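Local structure of first ORF in transposon ISC1904 (Sulfolobus solfataricus, 3ILX) at residues A[7-12]-A[37-42]; A[47-52]-A[74-79]. The protein probably binds DNA and exchanges its strands as a transposon-encoded recombinase, this chain being its resolvase-type domain. All blocks are in the same frame, centred on the assembly; numbering follows the deposited sequence.

Interaction 1: A[7-12]-A[37-42]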
ATOM      1  N   LEU A   7     -11.150 -15.993   9.125  1.00 26.18           N
ATOM      2  CA  LEU A   7     -12.011 -14.950   8.581  1.00 26.25           C
ATOM      3  C   LEU A   7     -11.500 -13.587   9.045  1.00 26.84           C
ATOM      4  O   LEU A   7     -11.214 -13.384  10.221  1.00 27.23           O
ATOM      5  CB  LEU A   7     -13.452 -15.158   9.023  1.00 26.01           C
ATOM      6  CG  LEU A   7     -13.980 -16.580   8.864  1.00 26.12           C
ATOM      7  CD1 LEU A   7     -15.403 -16.669   9.346  1.00 26.70           C
ATOM      8  CD2 LEU A   7     -13.878 -17.041   7.417  1.00 24.52           C
ATOM      9  N   TYR A   8     -11.359 -12.661   8.106  1.00 26.58           N
ATOM     10  CA  TYR A   8     -10.915 -11.337   8.481  1.00 27.10           C
ATOM     11  C   TYR A   8     -12.009 -10.329   8.148  1.00 27.19           C
ATOM     12  O   TYR A   8     -12.465 -10.247   7.012  1.00 27.35           O
ATOM     13  CB  TYR A   8      -9.604 -10.953   7.800  1.00 26.06           C
ATOM     14  CG  TYR A   8      -9.193  -9.570   8.268  1.00 26.53           C
ATOM     15  CD1 TYR A   8      -8.499  -9.408   9.451  1.00 23.58           C
ATOM     16  CD2 TYR A   8      -9.582  -8.422   7.567  1.00 26.35           C
ATOM     17  CE1 TYR A   8      -8.153  -8.159   9.918  1.00 25.75           C
ATOM     18  CE2 TYR A   8      -9.221  -7.142   8.029  1.00 27.55           C
ATOM     19  CZ  TYR A   8      -8.520  -7.021   9.198  1.00 28.09           C
ATOM     20  OH  TYR A   8      -8.153  -5.749   9.667  1.00 27.85           O
ATOM     21  N   ALA A   9     -12.433  -9.551   9.136  1.00 26.83           N
ATOM     22  CA  ALA A   9     -13.485  -8.575   8.885  1.00 26.76           C
ATOM     23  C   ALA A   9     -13.059  -7.216   9.420  1.00 26.72           C
ATOM     24  O   ALA A   9     -12.385  -7.144  10.428  1.00 26.66           O
ATOM     25  CB  ALA A   9     -14.796  -9.007   9.538  1.00 26.27           C
ATOM     26  N   ARG A  10     -13.489  -6.148   8.757  1.00 26.48           N
ATOM     27  CA  ARG A  10     -13.073  -4.797   9.121  1.00 27.82           C
ATOM     28  C   ARG A  10     -14.138  -3.777   8.719  1.00 28.70           C
ATOM     29  O   ARG A  10     -14.701  -3.858   7.627  1.00 28.54           O
ATOM     30  CB  ARG A  10     -11.731  -4.439   8.409  1.00 27.83           C
ATOM     31  CG  ARG A  10     -11.040  -3.118   8.923  1.00 26.69           C
ATOM     32  CD  ARG A  10     -10.049  -2.476   7.917  1.00 23.76           C
ATOM     33  NE  ARG A  10     -10.575  -2.404   6.526  1.00 26.23           N
ATOM     34  CZ  ARG A  10     -11.266  -1.380   6.047  1.00 26.91           C
ATOM     35  NH1 ARG A  10     -11.572  -0.331   6.833  1.00 24.61           N
ATOM     36  NH2 ARG A  10     -11.711  -1.427   4.795  1.00 24.97           N
ATOM     37  N   VAL A  11     -14.392  -2.816   9.597  1.00 29.34           N
ATOM     38  CA  VAL A  11     -15.130  -1.609   9.254  1.00 30.87           C
ATOM     39  C   VAL A  11     -14.323  -0.389   9.724  1.00 32.05           C
ATOM     40  O   VAL A  11     -13.564  -0.461  10.708  1.00 31.89           O
ATOM     41  CB  VAL A  11     -16.578  -1.591   9.876  1.00 31.22           C
ATOM     42  CG1 VAL A  11     -17.438  -2.765   9.342  1.00 30.47           C
ATOM     43  CG2 VAL A  11     -16.531  -1.617  11.400  1.00 31.55           C
ATOM     44  N   SER A  12     -14.489   0.724   9.030  1.00 33.31           N
ATOM     45  CA  SER A  12     -13.734   1.918   9.364  1.00 36.26           C
ATOM     46  C   SER A  12     -14.288   2.530  10.642  1.00 37.28           C
ATOM     47  O   SER A  12     -13.534   3.065  11.426  1.00 36.87           O
ATOM     48  CB  SER A  12     -13.763   2.931   8.231  1.00 35.22           C
ATOM     49  OG  SER A  12     -12.896   2.497   7.196  1.00 39.08           O
ATOM     50  N   VAL A  37     -11.685 -15.980  13.865  1.00 25.96           N
ATOM     51  CA  VAL A  37     -12.213 -14.739  13.319  1.00 25.83           C
ATOM     52  C   VAL A  37     -11.394 -13.589  13.916  1.00 27.17           C
ATOM     53  O   VAL A  37     -11.250 -13.488  15.135  1.00 26.84           O
ATOM     54  CB  VAL A  37     -13.705 -14.542  13.659  1.00 25.76           C
ATOM     55  CG1 VAL A  37     -14.217 -13.271  12.999  1.00 23.04           C
ATOM     56  CG2 VAL A  37     -14.512 -15.755  13.210  1.00 23.82           C
ATOM     57  N   ILE A  38     -10.802 -12.775  13.047  1.00 27.26           N
ATOM     58  CA  ILE A  38      -9.999 -11.647  13.489  1.00 27.22           C
ATOM     59  C   ILE A  38     -10.696 -10.426  12.930  1.00 27.60           C
ATOM     60  O   ILE A  38     -11.065 -10.416  11.730  1.00 26.63           O
ATOM     61  CB  ILE A  38      -8.579 -11.703  12.882  1.00 27.79           C
ATOM     62  CG1 ILE A  38      -7.733 -12.811  13.515  1.00 27.65           C
ATOM     63  CG2 ILE A  38      -7.874 -10.336  12.982  1.00 27.14           C
ATOM     64  CD1 ILE A  38      -6.387 -13.013  12.808  1.00 25.34           C
ATOM     65  N   THR A  39     -10.918  -9.418  13.775  1.00 26.78           N
ATOM     66  CA  THR A  39     -11.620  -8.206  13.317  1.00 27.84           C
ATOM     67  C   THR A  39     -10.865  -6.944  13.708  1.00 28.09           C
ATOM     68  O   THR A  39     -10.043  -6.970  14.612  1.00 27.02           O
ATOM     69  CB  THR A  39     -13.044  -8.093  13.896  1.00 28.78           C
ATOM     70  OG1 THR A  39     -12.980  -7.950  15.320  1.00 28.88           O
ATOM     71  CG2 THR A  39     -13.881  -9.340  13.575  1.00 28.09           C
ATOM     72  N   ASP A  40     -11.136  -5.855  12.994  1.00 28.01           N
ATOM     73  CA  ASP A  40     -10.529  -4.569  13.273  1.00 27.74           C
ATOM     74  C   ASP A  40     -11.568  -3.500  13.003  1.00 27.19           C
ATOM     75  O   ASP A  40     -12.385  -3.629  12.061  1.00 26.70           O
ATOM     76  CB  ASP A  40      -9.367  -4.328  12.299  1.00 27.14           C
ATOM     77  CG  ASP A  40      -8.037  -4.863  12.817  1.00 29.37           C
ATOM     78  OD1 ASP A  40      -7.742  -4.657  14.006  1.00 27.15           O
ATOM     79  OD2 ASP A  40      -7.248  -5.441  12.025  1.00 30.58           O
ATOM     80  N   ILE A  41     -11.517  -2.445  13.800  1.00 26.03           N
ATOM     81  CA  ILE A  41     -12.273  -1.244  13.519  1.00 27.31           C
ATOM     82  C   ILE A  41     -11.220  -0.190  13.240  1.00 27.78           C
ATOM     83  O   ILE A  41     -10.456   0.176  14.122  1.00 27.17           O
ATOM     84  CB  ILE A  41     -13.154  -0.783  14.702  1.00 27.52           C
ATOM     85  CG1 ILE A  41     -14.150  -1.892  15.096  1.00 29.08           C
ATOM     86  CG2 ILE A  41     -13.820   0.578  14.391  1.00 25.65           C
ATOM     87  CD1 ILE A  41     -14.774  -1.738  16.509  1.00 29.55           C
ATOM     88  N   GLY A  42     -11.198   0.283  12.003  1.00 27.45           N
ATOM     89  CA  GLY A  42     -10.247   1.284  11.564  1.00 27.46           C
ATOM     90  C   GLY A  42     -10.160   1.189  10.060  1.00 27.42           C
ATOM     91  O   GLY A  42     -10.788   0.341   9.455  1.00 25.78           O
TER

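Interaction 2: A[47-52]-A[74-79]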
HETATM    1  N   MSE A  47      -1.831   1.015   9.223  1.00 29.51           N
HETATM    2  CA  MSE A  47      -0.842  -0.071   9.276  1.00 29.18           C
HETATM    3  C   MSE A  47      -0.564  -0.559  10.725  1.00 29.63           C
HETATM    4  O   MSE A  47       0.207  -1.509  10.932  1.00 29.50           O
HETATM    5  CB  MSE A  47       0.461   0.369   8.604  1.00 28.61           C
HETATM    6  CG  MSE A  47       0.316   0.803   7.165  1.00 28.70           C
HETATM    7 SE   MSE A  47       0.111  -0.774   6.101  0.50 33.25          SE
HETATM    8  CE  MSE A  47      -1.831  -1.002   6.226  1.00 23.71           C
ATOM      9  N   LYS A  48      -1.213   0.075  11.705  1.00 29.13           N
ATOM     10  CA  LYS A  48      -1.107  -0.340  13.103  1.00 29.19           C
ATOM     11  C   LYS A  48      -2.294  -1.175  13.606  1.00 29.12           C
ATOM     12  O   LYS A  48      -2.327  -1.560  14.778  1.00 28.15           O
ATOM     13  CB  LYS A  48      -0.851   0.878  14.007  1.00 29.04           C
ATOM     14  CG  LYS A  48       0.435   1.617  13.659  1.00 29.76           C
ATOM     15  CD  LYS A  48       0.630   2.943  14.459  1.00 30.28           C
ATOM     16  CE  LYS A  48       1.821   3.715  13.919  1.00 31.25           C
ATOM     17  NZ  LYS A  48       2.500   4.677  14.886  1.00 35.92           N
ATOM     18  N   ARG A  49      -3.258  -1.476  12.726  1.00 28.54           N
ATOM     19  CA  ARG A  49      -4.386  -2.343  13.114  1.00 28.53           C
ATOM     20  C   ARG A  49      -3.872  -3.637  13.783  1.00 29.22           C
ATOM     21  O   ARG A  49      -3.107  -4.402  13.175  1.00 28.84           O
ATOM     22  CB  ARG A  49      -5.212  -2.730  11.888  1.00 28.85           C
ATOM     23  CG  ARG A  49      -6.271  -1.728  11.416  1.00 26.66           C
ATOM     24  CD  ARG A  49      -6.924  -2.239  10.108  1.00 24.29           C
ATOM     25  NE  ARG A  49      -5.974  -2.145   9.019  1.00 25.27           N
ATOM     26  CZ  ARG A  49      -5.942  -2.951   7.964  1.00 25.67           C
ATOM     27  NH1 ARG A  49      -5.034  -2.749   7.025  1.00 28.71           N
ATOM     28  NH2 ARG A  49      -6.791  -3.962   7.834  1.00 24.58           N
ATOM     29  N   LYS A  50      -4.288  -3.882  15.021  1.00 28.68           N
ATOM     30  CA  LYS A  50      -3.847  -5.082  15.774  1.00 29.57           C
ATOM     31  C   LYS A  50      -4.230  -6.376  15.112  1.00 28.80           C
ATOM     32  O   LYS A  50      -3.435  -7.308  15.070  1.00 28.08           O
ATOM     33  CB  LYS A  50      -4.483  -5.125  17.151  1.00 29.71           C
ATOM     34  CG  LYS A  50      -4.630  -3.781  17.768  1.00 32.68           C
ATOM     35  CD  LYS A  50      -3.389  -3.352  18.500  1.00 36.84           C
ATOM     36  CE  LYS A  50      -3.806  -2.382  19.608  1.00 37.05           C
ATOM     37  NZ  LYS A  50      -2.699  -1.489  20.075  1.00 41.42           N
ATOM     38  N   GLY A  51      -5.474  -6.439  14.641  1.00 28.43           N
ATOM     39  CA  GLY A  51      -5.966  -7.626  13.977  1.00 28.37           C
ATOM     40  C   GLY A  51      -5.139  -7.911  12.727  1.00 28.04           C
ATOM     41  O   GLY A  51      -4.666  -9.039  12.543  1.00 27.97           O
ATOM     42  N   PHE A  52      -4.952  -6.897  11.874  1.00 27.31           N
ATOM     43  CA  PHE A  52      -4.259  -7.088  10.587  1.00 26.74           C
ATOM     44  C   PHE A  52      -2.810  -7.499  10.800  1.00 26.93           C
ATOM     45  O   PHE A  52      -2.299  -8.357  10.074  1.00 26.39           O
ATOM     46  CB  PHE A  52      -4.319  -5.799   9.769  1.00 27.46           C
ATOM     47  CG  PHE A  52      -3.410  -5.772   8.555  1.00 27.85           C
ATOM     48  CD1 PHE A  52      -3.813  -6.344   7.348  1.00 26.07           C
ATOM     49  CD2 PHE A  52      -2.197  -5.074   8.596  1.00 28.24           C
ATOM     50  CE1 PHE A  52      -2.968  -6.296   6.234  1.00 24.07           C
ATOM     51  CE2 PHE A  52      -1.391  -4.988   7.486  1.00 26.69           C
ATOM     52  CZ  PHE A  52      -1.801  -5.608   6.281  1.00 25.76           C
ATOM     53  N   ARG A  74     -11.246  -4.816   2.320  1.00 28.49           N
ATOM     54  CA  ARG A  74     -11.305  -5.174   3.738  1.00 29.02           C
ATOM     55  C   ARG A  74      -9.902  -5.340   4.335  1.00 29.10           C
ATOM     56  O   ARG A  74      -9.650  -4.909   5.477  1.00 29.81           O
ATOM     57  CB  ARG A  74     -12.137  -6.436   3.971  1.00 29.53           C
ATOM     58  CG  ARG A  74     -13.651  -6.285   3.606  1.00 26.60           C
ATOM     59  CD  ARG A  74     -14.278  -5.095   4.365  1.00 29.94           C
ATOM     60  NE  ARG A  74     -14.141  -3.823   3.649  1.00 29.05           N
ATOM     61  CZ  ARG A  74     -14.559  -2.643   4.118  1.00 32.00           C
ATOM     62  NH1 ARG A  74     -15.100  -2.557   5.346  1.00 28.69           N
ATOM     63  NH2 ARG A  74     -14.429  -1.540   3.362  1.00 30.33           N
ATOM     64  N   LEU A  75      -8.991  -5.945   3.580  1.00 28.57           N
ATOM     65  CA  LEU A  75      -7.620  -6.168   4.094  1.00 28.99           C
ATOM     66  C   LEU A  75      -6.788  -4.907   4.106  1.00 28.98           C
ATOM     67  O   LEU A  75      -6.186  -4.568   5.129  1.00 31.03           O
ATOM     68  CB  LEU A  75      -6.876  -7.301   3.337  1.00 28.11           C
ATOM     69  CG  LEU A  75      -7.271  -8.675   3.901  1.00 31.37           C
ATOM     70  CD1 LEU A  75      -6.942  -9.833   2.907  1.00 29.61           C
ATOM     71  CD2 LEU A  75      -6.658  -8.904   5.308  1.00 28.77           C
ATOM     72  N   VAL A  76      -6.710  -4.237   2.960  1.00 28.44           N
ATOM     73  CA  VAL A  76      -5.904  -3.021   2.818  1.00 28.26           C
ATOM     74  C   VAL A  76      -6.478  -2.150   1.726  1.00 28.03           C
ATOM     75  O   VAL A  76      -7.172  -2.649   0.813  1.00 28.40           O
ATOM     76  CB  VAL A  76      -4.413  -3.306   2.410  1.00 28.39           C
ATOM     77  CG1 VAL A  76      -3.592  -3.800   3.598  1.00 29.10           C
ATOM     78  CG2 VAL A  76      -4.337  -4.297   1.237  1.00 29.49           C
ATOM     79  N   ARG A  77      -6.170  -0.865   1.791  1.00 28.41           N
ATOM     80  CA  ARG A  77      -6.519   0.066   0.711  1.00 28.97           C
ATOM     81  C   ARG A  77      -5.460   0.022  -0.404  1.00 28.86           C
ATOM     82  O   ARG A  77      -5.782   0.195  -1.558  1.00 28.90           O
ATOM     83  CB  ARG A  77      -6.664   1.482   1.294  1.00 28.85           C
ATOM     84  CG  ARG A  77      -6.827   2.657   0.298  1.00 28.68           C
ATOM     85  CD  ARG A  77      -8.110   2.570  -0.494  1.00 29.27           C
ATOM     86  NE  ARG A  77      -9.275   2.543   0.395  1.00 31.28           N
ATOM     87  CZ  ARG A  77     -10.405   1.864   0.166  1.00 33.55           C
ATOM     88  NH1 ARG A  77     -10.584   1.136  -0.951  1.00 30.80           N
ATOM     89  NH2 ARG A  77     -11.379   1.909   1.076  1.00 32.69           N
ATOM     90  N   PHE A  78      -4.197  -0.175  -0.049  1.00 29.02           N
ATOM     91  CA  PHE A  78      -3.113  -0.270  -1.050  1.00 29.24           C
ATOM     92  C   PHE A  78      -2.320  -1.511  -0.718  1.00 29.05           C
ATOM     93  O   PHE A  78      -2.212  -1.835   0.457  1.00 29.98           O
ATOM     94  CB  PHE A  78      -2.144   0.927  -0.931  1.00 28.21           C
ATOM     95  CG  PHE A  78      -2.740   2.238  -1.381  1.00 30.23           C
ATOM     96  CD1 PHE A  78      -2.930   2.498  -2.750  1.00 29.91           C
ATOM     97  CD2 PHE A  78      -3.121   3.193  -0.446  1.00 29.95           C
ATOM     98  CE1 PHE A  78      -3.501   3.720  -3.188  1.00 33.83           C
ATOM     99  CE2 PHE A  78      -3.701   4.433  -0.853  1.00 32.11           C
ATOM    100  CZ  PHE A  78      -3.894   4.694  -2.229  1.00 33.22           C
ATOM    101  N   GLY A  79      -1.722  -2.154  -1.725  1.00 29.03           N
ATOM    102  CA  GLY A  79      -0.756  -3.244  -1.494  1.00 28.18           C
ATOM    103  C   GLY A  79      -1.394  -4.613  -1.391  1.00 28.30           C
ATOM    104  O   GLY A  79      -0.730  -5.606  -1.020  1.00 28.42           O
TER

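Interaction 1: A[7-12]-A[37-42]
The hydroxyl of Y8 donates to D40 in a short bond, Y8 OH to D40 OD2 2.5 Å, arriving at the oxygen's anti lone pair. OD2 lies near the ring plane at its edge, while the carboxylate plane is turned 63° from that of the ring. R49 bonds to the same hydroxyl, while D40 OD1 receives the backbone N-H of G51. Lower on the ring, the CG2 branch of I38 packs against the CD1 side, with Y8 CD1 to I38 CG2 3.7 Å. These groups project from neighbouring parallel strands of the resolvase-like sheet, 7-11 inside it and 37-41 at its border within the chain. The Y-A-R-V-S run of residues 8-12 is consistent with the serine-recombinase motif, whose serine is the nucleophile in characterised relatives. The backbone bonds run from the nearly straight I38 N to L7 O, 2.9 Å, to G42 N with V11 O, 2.8 Å. L7, A9 and V11 lie with V37, T39 and I41 on the face toward helix 19-30; Y8, R10, I38 and D40 occupy the other, toward helix 50-60. R10 sets out with CG anti to its N (chi1 -169°) and bends at chi3 (45°), bringing NH1 back to the strand ends. There R10 NH1 reaches G42 O at 2.8 Å, in the carbonyl plane and on a lone pair, and S12 OG at 3.1 Å, both in the guanidinium plane. Its NH2 forms a salt bridge with E107 and bonds to D73 O. A leucine here would probably leave the G42 carbonyl without this side-chain donor, E107 with R74 as one remaining basic partner, and S12 OG freer to turn.

Interaction 2: A[47-52]-A[74-79]
R49 closes on the carbonyl of L75 with both terminal nitrogens, R49 NH1 to L75 O at 2.9 Å and R49 NH2 to the same L75 O at 2.8 Å. The oxygen lies almost in the guanidinium plane, so the arginine meets it end-on; seen from the carbonyl, NH1 is in plane and NH2 is tilted out of it by 34°. The arginine chain leaves the N-cap position of helix 50-60 with CG anti to the carbonyl carbon, runs straight at chi2 and then bends at chi3 (-71°), which turns its head back over F52. One face of the guanidinium rests on F52 CB, 3.6 Å from the plane, and NH1 in turn sits above the F52 ring, toward its rim. F52 itself points its ring at the 74-79 segment because CG stands anti to the backbone N (chi1 168°). The far end of that ring meets a single methyl: CE1 and CZ of F52 each lie 3.7 Å from V76 CG1. The same methyl is near the plane of the R49 head at its edge, and selenomethionine M47 brings CE to within 4.2 Å of V76 CG1. L83 on helix 80-89 packs against F52, L75 and V76, and I82 of the second subunit touches F52. R49 NE bonds to N46 O, and NH2 has its second partner in Y8. With all three nitrogens engaged and F52 across one face, the guanidinium is probably held against rotation, and the carbonyl of buried L75 is met by two N-H donors, next to the apolar packing of F52 and V76.

In the fold
The two contacts lie in one resolvase-type domain, their centres about 9 Å apart, and follow in series along the chain: interaction 1 pairs strands 4-11 and 36-41, and the chain then passes into helix 50-60, whose start opens interaction 2 before the segment running from the end of helix 72-75 (74-79) closes it. They meet directly. R49 links Y8 to L75, D40 takes the N-H of G51, and weakly that of F52, and the R10 carbonyl receives R74 NH1. The polar groups of the two contacts thus run into each other at the C-terminal side of the strands, probably in the active-site region of the family, while 74-79 also reaches the second subunit through stacked F78 rings.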